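PDB 3O5Y: sensor protein from Bacillus halodurans, which probably works as a two-component sensor histidine kinase, using ATP to phosphorylate a protein histidine, and is represented here by its GAF domain. Local coordinates for residues A[48-62]-A[81-93]. Residues are numbered along the deposited sequence; the frame is centred on the assembly and turned at random.
Sequences SLDIGSTIPKEQSLY and DNFYEKQYLAILD. With ACT (acetate ion), chain C.
E85 turns its buried carboxylate into the first turn of helix 61-68, where three donors grip it. L61 N gives OE1 of E85 a hydrogen bond of 2.8 Å on the syn side; S60 OG reaches OE2 of E85 at 2.6 Å, also syn, whereas Y62 N comes to that oxygen from above the carboxylate plane. E85 CG, anti to the carbonyl carbon (chi1 -60°), lies over the centre of the Y62 ring, 3.6 Å above the plane, and the bend at chi2 (86°) turns the carboxylate toward the helix start. S60 is the N-cap of this helix, its OG also bonding W63 N, and the helix start would probably stabilise the negative charge. With an alanine at E85, S60 OG, L61 N and Y62 N would probably lose their shared acceptor, and the Y62 ring its CH-pi partner. In this GAF domain the two segments lie on one face of the antiparallel sheet, and an acetate, probably from crystallisation, accepts a hydrogen bond from Y62 OH. Beside E85, Y84 N donates to Q59 O (2.7 Å). The Y84 ring crosses P56 at about a right angle: P56 CG makes a CH-pi contact over its face, and P56 CD approaches Y84 CE1 to 3.6 Å. A water links Y84 OH to T54 O. One turn on, L49 CD2 makes a CH-pi contact over the Y88 ring, 3.8 Å from its centroid, with S48 OG at the edge.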
ATOM      1  N   SER A  48       7.378  -3.812  10.852  1.00 73.11           N
ATOM      2  CA  SER A  48       8.335  -3.287  11.817  1.00 73.52           C
ATOM      3  C   SER A  48       7.708  -2.145  12.602  1.00 70.43           C
ATOM      4  O   SER A  48       8.005  -1.968  13.784  1.00 71.92           O
ATOM      5  CB  SER A  48       9.625  -2.830  11.135  1.00 75.10           C
ATOM      6  OG  SER A  48      10.660  -2.649  12.101  1.00 77.33           O
ATOM      7  N   LEU A  49       6.850  -1.375  11.931  1.00 66.99           N
ATOM      8  CA  LEU A  49       6.086  -0.299  12.555  1.00 64.90           C
ATOM      9  C   LEU A  49       4.827  -0.855  13.187  1.00 64.72           C
ATOM     10  O   LEU A  49       4.154  -1.694  12.604  1.00 64.78           O
ATOM     11  CB  LEU A  49       5.697   0.778  11.530  1.00 63.17           C
ATOM     12  CG  LEU A  49       6.782   1.579  10.804  1.00 62.39           C
ATOM     13  CD1 LEU A  49       6.184   2.390   9.687  1.00 60.16           C
ATOM     14  CD2 LEU A  49       7.527   2.494  11.764  1.00 62.06           C
ATOM     15  N   ASP A  50       4.512  -0.389  14.384  1.00 65.03           N
ATOM     16  CA  ASP A  50       3.276  -0.761  15.042  1.00 65.97           C
ATOM     17  C   ASP A  50       2.091  -0.375  14.165  1.00 64.44           C
ATOM     18  O   ASP A  50       2.165   0.612  13.425  1.00 63.47           O
ATOM     19  CB  ASP A  50       3.155  -0.016  16.371  1.00 67.98           C
ATOM     20  CG  ASP A  50       4.064  -0.574  17.456  1.00 70.45           C
ATOM     21  OD1 ASP A  50       4.944  -1.420  17.170  1.00 69.36           O
ATOM     22  OD2 ASP A  50       3.881  -0.151  18.620  1.00 73.63           O
ATOM     23  N   ILE A  51       1.004  -1.148  14.244  1.00 51.79           N
ATOM     24  CA  ILE A  51      -0.272  -0.727  13.675  1.00 50.50           C
ATOM     25  C   ILE A  51      -0.581   0.594  14.356  1.00 50.61           C
ATOM     26  O   ILE A  51      -0.335   0.750  15.553  1.00 51.35           O
ATOM     27  CB  ILE A  51      -1.393  -1.746  13.968  1.00 51.64           C
ATOM     28  CG1 ILE A  51      -1.079  -3.111  13.330  1.00 51.93           C
ATOM     29  CG2 ILE A  51      -2.785  -1.203  13.561  1.00 50.74           C
ATOM     30  CD1 ILE A  51      -0.716  -3.060  11.858  1.00 51.17           C
ATOM     31  N   GLY A  52      -1.062   1.561  13.583  1.00 49.85           N
ATOM     32  CA  GLY A  52      -1.356   2.877  14.120  1.00 49.67           C
ATOM     33  C   GLY A  52      -0.233   3.892  13.959  1.00 48.77           C
ATOM     34  O   GLY A  52      -0.439   5.069  14.230  1.00 49.22           O
ATOM     35  N   SER A  53       0.952   3.461  13.524  1.00 47.57           N
ATOM     36  CA  SER A  53       2.056   4.412  13.302  1.00 47.05           C
ATOM     37  C   SER A  53       1.692   5.496  12.286  1.00 46.63           C
ATOM     38  O   SER A  53       0.996   5.244  11.294  1.00 46.41           O
ATOM     39  CB  SER A  53       3.327   3.697  12.834  1.00 46.57           C
ATOM     40  OG  SER A  53       3.801   2.792  13.808  1.00 48.25           O
ATOM     41  N   THR A  54       2.181   6.704  12.536  1.00 46.84           N
ATOM     42  CA  THR A  54       2.011   7.811  11.601  1.00 46.25           C
ATOM     43  C   THR A  54       3.191   7.849  10.643  1.00 45.06           C
ATOM     44  O   THR A  54       4.338   7.706  11.051  1.00 45.45           O
ATOM     45  CB  THR A  54       1.856   9.140  12.353  1.00 47.24           C
ATOM     46  OG1 THR A  54       0.631   9.104  13.092  1.00 48.51           O
ATOM     47  CG2 THR A  54       1.822  10.335  11.390  1.00 47.61           C
ATOM     48  N   ILE A  55       2.890   7.991   9.360  1.00 44.18           N
ATOM     49  CA  ILE A  55       3.907   8.152   8.333  1.00 42.78           C
ATOM     50  C   ILE A  55       4.090   9.652   8.091  1.00 43.24           C
ATOM     51  O   ILE A  55       3.144  10.335   7.683  1.00 42.92           O
ATOM     52  CB  ILE A  55       3.494   7.445   7.027  1.00 42.54           C
ATOM     53  CG1 ILE A  55       3.058   5.998   7.307  1.00 41.65           C
ATOM     54  CG2 ILE A  55       4.591   7.574   5.955  1.00 41.94           C
ATOM     55  CD1 ILE A  55       4.134   5.060   7.919  1.00 40.26           C
ATOM     56  N   PRO A  56       5.298  10.175   8.387  1.00 43.43           N
ATOM     57  CA  PRO A  56       5.613  11.580   8.151  1.00 43.89           C
ATOM     58  C   PRO A  56       5.746  11.827   6.666  1.00 44.32           C
ATOM     59  O   PRO A  56       6.062  10.899   5.913  1.00 44.13           O
ATOM     60  CB  PRO A  56       6.982  11.749   8.826  1.00 44.07           C
ATOM     61  CG  PRO A  56       7.572  10.382   8.832  1.00 44.15           C
ATOM     62  CD  PRO A  56       6.412   9.466   9.048  1.00 43.34           C
ATOM     63  N   LYS A  57       5.514  13.068   6.256  1.00 44.98           N
ATOM     64  CA  LYS A  57       5.581  13.446   4.859  1.00 45.64           C
ATOM     65  C   LYS A  57       7.006  13.486   4.329  1.00 45.83           C
ATOM     66  O   LYS A  57       7.258  13.064   3.198  1.00 46.96           O
ATOM     67  CB  LYS A  57       4.894  14.799   4.624  1.00 46.91           C
ATOM     68  CG  LYS A  57       3.384  14.761   4.860  1.00 48.61           C
ATOM     69  CD  LYS A  57       2.674  15.968   4.272  1.00 52.00           C
ATOM     70  CE  LYS A  57       1.241  16.025   4.797  1.00 56.08           C
ATOM     71  NZ  LYS A  57       0.358  17.014   4.104  1.00 59.46           N
ATOM     72  N   GLU A  58       7.943  13.988   5.128  1.00 45.50           N
ATOM     73  CA  GLU A  58       9.303  14.184   4.632  1.00 45.93           C
ATOM     74  C   GLU A  58       9.931  12.862   4.162  1.00 45.58           C
ATOM     75  O   GLU A  58       9.940  11.870   4.890  1.00 45.02           O
ATOM     76  CB  GLU A  58      10.178  14.877   5.678  1.00 45.90           C
ATOM     77  CG  GLU A  58      11.512  15.400   5.144  1.00 47.90           C
ATOM     78  CD  GLU A  58      11.381  16.633   4.245  1.00 50.17           C
ATOM     79  OE1 GLU A  58      12.283  16.885   3.405  1.00 52.54           O
ATOM     80  OE2 GLU A  58      10.374  17.352   4.370  1.00 51.62           O
ATOM     81  N   GLN A  59      10.431  12.869   2.930  1.00 45.39           N
ATOM     82  CA  GLN A  59      11.116  11.725   2.336  1.00 44.70           C
ATOM     83  C   GLN A  59      10.232  10.485   2.247  1.00 44.01           C
ATOM     84  O   GLN A  59      10.747   9.362   2.170  1.00 44.36           O
ATOM     85  CB  GLN A  59      12.393  11.406   3.117  1.00 45.78           C
ATOM     86  CG  GLN A  59      13.564  12.314   2.774  1.00 46.95           C
ATOM     87  CD  GLN A  59      14.816  12.012   3.593  1.00 50.59           C
ATOM     88  OE1 GLN A  59      15.071  10.860   3.996  1.00 51.10           O
ATOM     89  NE2 GLN A  59      15.611  13.050   3.840  1.00 49.68           N
ATOM     90  N   SER A  60       8.912  10.679   2.242  1.00 42.87           N
ATOM     91  CA  SER A  60       7.989   9.540   2.275  1.00 42.65           C
ATOM     92  C   SER A  60       7.516   9.072   0.892  1.00 41.59           C
ATOM     93  O   SER A  60       6.903   9.840   0.140  1.00 41.24           O
ATOM     94  CB  SER A  60       6.787   9.839   3.162  1.00 42.70           C
ATOM     95  OG  SER A  60       5.748   8.901   2.913  1.00 44.49           O
ATOM     96  N   LEU A  61       7.786   7.806   0.571  1.00 41.34           N
ATOM     97  CA  LEU A  61       7.357   7.239  -0.716  1.00 40.88           C
ATOM     98  C   LEU A  61       5.825   7.222  -0.774  1.00 40.25           C
ATOM     99  O   LEU A  61       5.234   7.597  -1.794  1.00 39.89           O
ATOM    100  CB  LEU A  61       7.889   5.817  -0.899  1.00 41.25           C
ATOM    101  CG  LEU A  61       8.230   5.293  -2.304  1.00 41.77           C
ATOM    102  CD1 LEU A  61       8.232   3.777  -2.339  1.00 40.82           C
ATOM    103  CD2 LEU A  61       7.299   5.786  -3.335  1.00 43.70           C
ATOM    104  N   TYR A  62       5.195   6.802   0.323  1.00 39.31           N
ATOM    105  CA  TYR A  62       3.738   6.723   0.378  1.00 39.44           C
ATOM    106  C   TYR A  62       3.064   8.100   0.159  1.00 40.10           C
ATOM    107  O   TYR A  62       2.113   8.208  -0.618  1.00 40.61           O
ATOM    108  CB  TYR A  62       3.257   6.075   1.687  1.00 38.80           C
ATOM    109  CG  TYR A  62       3.714   4.635   1.938  1.00 37.25           C
ATOM    110  CD1 TYR A  62       3.510   4.029   3.184  1.00 34.94           C
ATOM    111  CD2 TYR A  62       4.361   3.895   0.952  1.00 34.43           C
ATOM    112  CE1 TYR A  62       3.910   2.723   3.425  1.00 35.85           C
ATOM    113  CE2 TYR A  62       4.771   2.583   1.183  1.00 34.47           C
ATOM    114  CZ  TYR A  62       4.529   1.995   2.416  1.00 35.45           C
ATOM    115  OH  TYR A  62       4.936   0.698   2.654  1.00 32.19           O
ATOM    116  N   ASP A  81      19.087   5.208  -3.226  1.00 69.65           N
ATOM    117  CA  ASP A  81      17.711   5.689  -3.112  1.00 69.85           C
ATOM    118  C   ASP A  81      17.174   5.326  -1.726  1.00 67.65           C
ATOM    119  O   ASP A  81      16.906   4.159  -1.441  1.00 65.17           O
ATOM    120  CB  ASP A  81      16.845   5.083  -4.237  1.00 69.99           C
ATOM    121  CG  ASP A  81      15.360   5.485  -4.158  1.00 72.66           C
ATOM    122  OD1 ASP A  81      15.028   6.629  -3.764  1.00 76.63           O
ATOM    123  OD2 ASP A  81      14.512   4.639  -4.524  1.00 73.28           O
ATOM    124  N   ASN A  82      17.062   6.329  -0.857  1.00 60.47           N
ATOM    125  CA  ASN A  82      16.454   6.155   0.453  1.00 57.62           C
ATOM    126  C   ASN A  82      15.123   6.910   0.535  1.00 54.75           C
ATOM    127  O   ASN A  82      14.896   7.898  -0.175  1.00 55.29           O
ATOM    128  CB  ASN A  82      17.410   6.592   1.583  1.00 59.39           C
ATOM    129  CG  ASN A  82      16.926   6.141   2.990  1.00 60.00           C
ATOM    130  OD1 ASN A  82      16.523   4.978   3.184  1.00 60.13           O
ATOM    131  ND2 ASN A  82      16.968   7.069   3.968  1.00 59.58           N
ATOM    132  N   PHE A  83      14.239   6.398   1.380  1.00 51.05           N
ATOM    133  CA  PHE A  83      12.971   7.039   1.682  1.00 48.47           C
ATOM    134  C   PHE A  83      12.538   6.549   3.049  1.00 46.71           C
ATOM    135  O   PHE A  83      13.077   5.561   3.560  1.00 47.20           O
ATOM    136  CB  PHE A  83      11.906   6.775   0.591  1.00 47.80           C
ATOM    137  CG  PHE A  83      11.818   5.332   0.137  1.00 45.74           C
ATOM    138  CD1 PHE A  83      10.896   4.460   0.714  1.00 42.36           C
ATOM    139  CD2 PHE A  83      12.648   4.857  -0.891  1.00 44.83           C
ATOM    140  CE1 PHE A  83      10.807   3.137   0.276  1.00 42.17           C
ATOM    141  CE2 PHE A  83      12.575   3.538  -1.331  1.00 42.48           C
ATOM    142  CZ  PHE A  83      11.661   2.673  -0.742  1.00 40.94           C
ATOM    143  N   TYR A  84      11.590   7.246   3.662  1.00 45.17           N
ATOM    144  CA  TYR A  84      11.255   6.970   5.044  1.00 43.62           C
ATOM    145  C   TYR A  84      10.855   5.519   5.247  1.00 43.59           C
ATOM    146  O   TYR A  84      11.248   4.905   6.235  1.00 44.82           O
ATOM    147  CB  TYR A  84      10.155   7.901   5.552  1.00 43.10           C
ATOM    148  CG  TYR A  84       9.674   7.512   6.915  1.00 41.62           C
ATOM    149  CD1 TYR A  84       8.528   6.732   7.080  1.00 41.41           C
ATOM    150  CD2 TYR A  84      10.392   7.878   8.042  1.00 41.37           C
ATOM    151  CE1 TYR A  84       8.102   6.344   8.358  1.00 41.85           C
ATOM    152  CE2 TYR A  84       9.982   7.511   9.304  1.00 42.03           C
ATOM    153  CZ  TYR A  84       8.838   6.748   9.464  1.00 43.52           C
ATOM    154  OH  TYR A  84       8.452   6.391  10.736  1.00 45.10           O
ATOM    155  N   GLU A  85      10.087   4.961   4.320  1.00 42.79           N
ATOM    156  CA  GLU A  85       9.545   3.614   4.520  1.00 42.76           C
ATOM    157  C   GLU A  85      10.563   2.497   4.286  1.00 43.44           C
ATOM    158  O   GLU A  85      10.346   1.355   4.702  1.00 44.07           O
ATOM    159  CB  GLU A  85       8.322   3.395   3.628  1.00 42.20           C
ATOM    160  CG  GLU A  85       7.180   4.362   3.883  1.00 41.44           C
ATOM    161  CD  GLU A  85       7.291   5.676   3.127  1.00 40.96           C
ATOM    162  OE1 GLU A  85       8.388   6.032   2.629  1.00 41.71           O
ATOM    163  OE2 GLU A  85       6.264   6.382   3.042  1.00 41.08           O
ATOM    164  N   LYS A  86      11.669   2.831   3.625  1.00 44.61           N
ATOM    165  CA  LYS A  86      12.584   1.830   3.093  1.00 45.63           C
ATOM    166  C   LYS A  86      13.110   0.836   4.127  1.00 46.67           C
ATOM    167  O   LYS A  86      12.927  -0.369   3.967  1.00 46.86           O
ATOM    168  CB  LYS A  86      13.735   2.489   2.339  1.00 46.42           C
ATOM    169  CG  LYS A  86      14.696   1.499   1.717  1.00 47.20           C
ATOM    170  CD  LYS A  86      15.499   2.120   0.588  1.00 49.41           C
ATOM    171  CE  LYS A  86      16.695   1.234   0.265  1.00 54.89           C
ATOM    172  NZ  LYS A  86      17.118   1.343  -1.166  1.00 57.58           N
ATOM    173  N   GLN A  87      13.741   1.326   5.190  1.00 47.64           N
ATOM    174  CA  GLN A  87      14.321   0.430   6.194  1.00 48.63           C
ATOM    175  C   GLN A  87      13.257  -0.488   6.796  1.00 47.94           C
ATOM    176  O   GLN A  87      13.575  -1.572   7.261  1.00 49.07           O
ATOM    177  CB  GLN A  87      15.025   1.215   7.307  1.00 49.27           C
ATOM    178  CG  GLN A  87      14.059   2.087   8.108  1.00 50.51           C
ATOM    179  CD  GLN A  87      14.661   2.665   9.370  1.00 52.10           C
ATOM    180  OE1 GLN A  87      14.646   3.886   9.567  1.00 50.75           O
ATOM    181  NE2 GLN A  87      15.183   1.796  10.237  1.00 51.35           N
ATOM    182  N   TYR A  88      12.002  -0.046   6.797  1.00 47.37           N
ATOM    183  CA  TYR A  88      10.923  -0.783   7.456  1.00 46.74           C
ATOM    184  C   TYR A  88      10.370  -1.842   6.524  1.00 46.36           C
ATOM    185  O   TYR A  88       9.766  -2.810   6.967  1.00 46.98           O
ATOM    186  CB  TYR A  88       9.825   0.168   7.967  1.00 46.82           C
ATOM    187  CG  TYR A  88      10.327   1.150   9.010  1.00 47.66           C
ATOM    188  CD1 TYR A  88      10.293   2.518   8.775  1.00 47.37           C
ATOM    189  CD2 TYR A  88      10.868   0.703  10.219  1.00 49.26           C
ATOM    190  CE1 TYR A  88      10.767   3.417   9.704  1.00 49.19           C
ATOM    191  CE2 TYR A  88      11.356   1.600  11.165  1.00 50.82           C
ATOM    192  CZ  TYR A  88      11.305   2.957  10.896  1.00 52.21           C
ATOM    193  OH  TYR A  88      11.783   3.861  11.821  1.00 55.28           O
ATOM    194  N   LEU A  89      10.600  -1.652   5.228  1.00 45.99           N
ATOM    195  CA  LEU A  89      10.262  -2.634   4.219  1.00 45.39           C
ATOM    196  C   LEU A  89      11.406  -3.613   3.990  1.00 46.64           C
ATOM    197  O   LEU A  89      11.171  -4.822   3.929  1.00 47.72           O
ATOM    198  CB  LEU A  89       9.850  -1.956   2.904  1.00 44.50           C
ATOM    199  CG  LEU A  89       8.613  -1.038   2.887  1.00 42.13           C
ATOM    200  CD1 LEU A  89       8.490  -0.261   1.569  1.00 38.50           C
ATOM    201  CD2 LEU A  89       7.320  -1.808   3.187  1.00 42.56           C
ATOM    202  N   ALA A  90      12.637  -3.112   3.870  1.00 47.29           N
ATOM    203  CA  ALA A  90      13.796  -3.980   3.597  1.00 48.48           C
ATOM    204  C   ALA A  90      13.948  -5.062   4.662  1.00 49.57           C
ATOM    205  O   ALA A  90      14.357  -6.194   4.363  1.00 50.44           O
ATOM    206  CB  ALA A  90      15.080  -3.172   3.487  1.00 48.68           C
ATOM    207  N   ILE A  91      13.594  -4.706   5.895  1.00 49.42           N
ATOM    208  CA  ILE A  91      13.795  -5.577   7.038  1.00 50.51           C
ATOM    209  C   ILE A  91      12.877  -6.780   6.977  1.00 50.87           C
ATOM    210  O   ILE A  91      13.120  -7.782   7.639  1.00 51.99           O
ATOM    211  CB  ILE A  91      13.602  -4.803   8.366  1.00 50.93           C
ATOM    212  CG1 ILE A  91      14.296  -5.537   9.525  1.00 52.69           C
ATOM    213  CG2 ILE A  91      12.111  -4.520   8.647  1.00 50.04           C
ATOM    214  CD1 ILE A  91      14.321  -4.754  10.836  1.00 54.88           C
ATOM    215  N   LEU A  92      11.831  -6.671   6.164  1.00 50.63           N
ATOM    216  CA  LEU A  92      10.867  -7.751   5.945  1.00 51.49           C
ATOM    217  C   LEU A  92      11.269  -8.622   4.740  1.00 52.29           C
ATOM    218  O   LEU A  92      10.451  -9.383   4.216  1.00 52.70           O
ATOM    219  CB  LEU A  92       9.471  -7.153   5.733  1.00 50.53           C
ATOM    220  CG  LEU A  92       8.945  -6.240   6.846  1.00 50.45           C
ATOM    221  CD1 LEU A  92       7.707  -5.509   6.385  1.00 48.53           C
ATOM    222  CD2 LEU A  92       8.688  -7.005   8.166  1.00 50.17           C
ATOM    223  N   ASP A  93      12.531  -8.490   4.324  1.00 52.61           N
ATOM    224  CA  ASP A  93      13.100  -9.155   3.142  1.00 54.11           C
ATOM    225  C   ASP A  93      12.458  -8.782   1.803  1.00 52.89           C
ATOM    226  O   ASP A  93      12.538  -9.557   0.862  1.00 54.47           O
ATOM    227  CB  ASP A  93      13.101 -10.687   3.282  1.00 56.09           C
ATOM    228  CG  ASP A  93      13.818 -11.170   4.529  1.00 59.02           C
ATOM    229  OD1 ASP A  93      14.842 -10.556   4.939  1.00 59.01           O
ATOM    230  OD2 ASP A  93      13.344 -12.183   5.092  1.00 62.03           O
TER
HETATM  231  C   ACT C   2       4.916  -0.367   6.064  1.00 45.04           C
HETATM  232  O   ACT C   2       5.799   0.543   6.163  1.00 45.44           O
HETATM  233  OXT ACT C   2       4.192  -0.394   5.022  1.00 44.20           O
HETATM  234  CH3 ACT C   2       4.758  -1.361   7.168  1.00 44.59           C
HETATM  235  O   HOH W   1       6.019   5.600  11.746  1.00 47.96           O